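PDB 4HVT: post-proline cleaving enzyme from Rickettsia typhi, which probably acts as a serine-type oligopeptidase of the prolyl oligopeptidase family, hydrolysing peptides on the carboxyl side of proline. Local coordinates for residues R361-T366 with A372-F377. Numbering follows the deposited sequence.
Sequences RVFLAT and AKVVTF
Val362 and Phe377, Leu364 and Val375, and Thr366 and Lys373 are the hydrogen-bonded pairs of an antiparallel beta hairpin in the N-terminal beta-propeller domain, whose blades are small antiparallel sheets. Each pair exchanges two backbone bonds. Val362 N to Phe377 O, 2.8 Å long, is almost straight, whereas the bond from Lys373 N to Thr366 O comes from well above the carbonyl plane, 42° out of it. The strand 350-357 continues the sheet beyond 362-366, and strand 388-390 does so beyond 372-377, with backbone hydrogen bonding between Leu390 and Val374.

Phe363, Ala365, Val374 and Thr376 share one face. Thr376 turns its methyl onto the Phe363 ring, a CH-pi contact with CG2 3.6 Å from the centroid and nearly on the ring normal; threonine suits the place because its hydroxyl can meanwhile bond to a water. The Phe363 ring also meets Trp426 edge-to-face. Small Ala365 and branched Val374 touch Phe399 of strand 398-402, in another sheet.

On the other face, Phe377 sets CG between its own N and carbonyl carbon (chi1 52°), and the ring reaches across to Val362. There Val362 CB lies over the rim of one ring face, and CG1 approaches Phe377 CZ to 3.6 Å. Leu364 CB meets the ring edge and also packs against Val375 CG2 at 3.8 Å. Lys373 crosses Thr366 at about a right angle, CB 3.6 Å from Thr366 OG1, while its amine leads away, fitting an exposed position.

One water bonds Thr366 OG1 and weakly donates to Lys373 O; another accepts from Arg361 NE at 2.9 Å and is hydrogen-bonded to Thr376 OG1 at 2.8 Å.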
loop_
_atom_site.group_PDB
_atom_site.type_symbol
_atom_site.label_atom_id
_atom_site.label_comp_id
_atom_site.label_asym_id
_atom_site.label_seq_id
_atom_site.Cartn_x
_atom_site.Cartn_y
_atom_site.Cartn_z
ATOM N N ARG A 361 -16.153 17.347 12.709
ATOM C CA ARG A 361 -16.348 15.958 13.116
ATOM C C ARG A 361 -15.057 15.144 12.969
ATOM O O ARG A 361 -14.265 15.383 12.048
ATOM C CB ARG A 361 -17.437 15.289 12.227
ATOM C CG ARG A 361 -18.814 15.867 12.498
ATOM C CD ARG A 361 -19.384 15.381 13.815
ATOM N NE ARG A 361 -20.760 15.782 14.002
ATOM C CZ ARG A 361 -21.130 16.961 14.523
ATOM N NH1 ARG A 361 -20.214 17.901 14.844
ATOM N NH2 ARG A 361 -22.432 17.264 14.695
ATOM N N VAL A 362 -14.927 14.139 13.823
ATOM C CA VAL A 362 -13.905 13.115 13.689
ATOM C C VAL A 362 -14.636 11.816 13.317
ATOM O O VAL A 362 -15.642 11.482 13.935
ATOM C CB VAL A 362 -13.230 12.901 15.018
ATOM C CG1 VAL A 362 -12.179 11.819 14.891
ATOM C CG2 VAL A 362 -12.671 14.254 15.527
ATOM N N PHE A 363 -14.152 11.130 12.289
ATOM C CA PHE A 363 -14.647 9.839 11.871
ATOM C C PHE A 363 -13.673 8.759 12.327
ATOM O O PHE A 363 -12.452 8.864 12.081
ATOM C CB PHE A 363 -14.669 9.776 10.328
ATOM C CG PHE A 363 -15.795 10.555 9.705
ATOM C CD1 PHE A 363 -15.860 11.952 9.757
ATOM C CD2 PHE A 363 -16.745 9.893 8.976
ATOM C CE1 PHE A 363 -16.873 12.645 9.122
ATOM C CE2 PHE A 363 -17.778 10.588 8.386
ATOM C CZ PHE A 363 -17.841 11.921 8.419
ATOM N N LEU A 364 -14.198 7.769 13.035
ATOM C CA LEU A 364 -13.445 6.666 13.518
ATOM C C LEU A 364 -13.948 5.456 12.761
ATOM O O LEU A 364 -15.069 5.000 12.973
ATOM C CB LEU A 364 -13.655 6.467 15.010
ATOM C CG LEU A 364 -13.179 5.141 15.634
ATOM C CD1 LEU A 364 -11.691 4.900 15.424
ATOM C CD2 LEU A 364 -13.632 4.960 17.037
ATOM N N ALA A 365 -13.070 4.944 11.916
ATOM C CA ALA A 365 -13.350 3.783 11.104
ATOM C C ALA A 365 -12.650 2.579 11.710
ATOM O O ALA A 365 -11.446 2.619 12.035
ATOM C CB ALA A 365 -12.933 4.018 9.674
ATOM N N THR A 366 -13.386 1.505 11.896
ATOM C CA THR A 366 -12.881 0.232 12.435
ATOM C C THR A 366 -13.376 -0.950 11.594
ATOM O O THR A 366 -14.122 -0.771 10.646
ATOM C CB THR A 366 -13.337 0.001 13.899
ATOM O OG1 THR A 366 -14.794 -0.082 14.009
ATOM C CG2 THR A 366 -12.867 1.155 14.802
ATOM N N ALA A 372 -16.488 -3.300 7.897
ATOM C CA ALA A 372 -16.296 -1.897 8.287
ATOM C C ALA A 372 -17.436 -1.354 9.170
ATOM O O ALA A 372 -18.628 -1.649 8.939
ATOM C CB ALA A 372 -16.128 -0.987 7.076
ATOM N N LYS A 373 -17.016 -0.590 10.161
ATOM C CA LYS A 373 -17.919 0.107 11.095
ATOM C C LYS A 373 -17.371 1.500 11.282
ATOM O O LYS A 373 -16.152 1.677 11.427
ATOM C CB LYS A 373 -17.945 -0.612 12.436
ATOM C CG LYS A 373 -18.366 -2.085 12.346
ATOM C CD LYS A 373 -19.830 -2.282 11.896
ATOM C CE LYS A 373 -20.116 -3.737 11.541
ATOM N NZ LYS A 373 -21.525 -4.029 11.142
ATOM N N VAL A 374 -18.267 2.476 11.351
ATOM C CA VAL A 374 -17.881 3.867 11.474
ATOM C C VAL A 374 -18.766 4.616 12.486
ATOM O O VAL A 374 -19.974 4.445 12.529
ATOM C CB VAL A 374 -18.011 4.569 10.090
ATOM C CG1 VAL A 374 -17.585 6.032 10.135
ATOM C CG2 VAL A 374 -17.181 3.863 9.049
ATOM N N VAL A 375 -18.141 5.486 13.259
ATOM C CA VAL A 375 -18.824 6.433 14.134
ATOM C C VAL A 375 -18.178 7.808 13.929
ATOM O O VAL A 375 -17.089 7.930 13.432
ATOM C CB VAL A 375 -18.706 6.107 15.658
ATOM C CG1 VAL A 375 -19.342 4.781 15.993
ATOM C CG2 VAL A 375 -17.267 6.176 16.160
ATOM N N THR A 376 -18.966 8.834 14.253
ATOM C CA THR A 376 -18.511 10.209 14.283
ATOM C C THR A 376 -18.710 10.798 15.662
ATOM O O THR A 376 -19.618 10.449 16.393
ATOM C CB THR A 376 -19.177 11.135 13.217
ATOM O OG1 THR A 376 -20.559 11.355 13.519
ATOM C CG2 THR A 376 -19.056 10.557 11.815
ATOM N N PHE A 377 -17.830 11.763 16.003
ATOM C CA PHE A 377 -17.939 12.522 17.257
ATOM C C PHE A 377 -17.213 13.838 17.101
ATOM O O PHE A 377 -16.651 14.113 16.038
ATOM C CB PHE A 377 -17.374 11.772 18.492
ATOM C CG PHE A 377 -16.000 11.279 18.309
ATOM C CD1 PHE A 377 -15.756 10.038 17.680
ATOM C CD2 PHE A 377 -14.941 12.006 18.781
ATOM C CE1 PHE A 377 -14.462 9.579 17.521
ATOM C CE2 PHE A 377 -13.654 11.572 18.604
ATOM C CZ PHE A 377 -13.407 10.329 17.982
HETATM O O HOH W 1 -22.130 13.505 12.737
HETATM O O HOH W 2 -16.086 2.301 14.609
#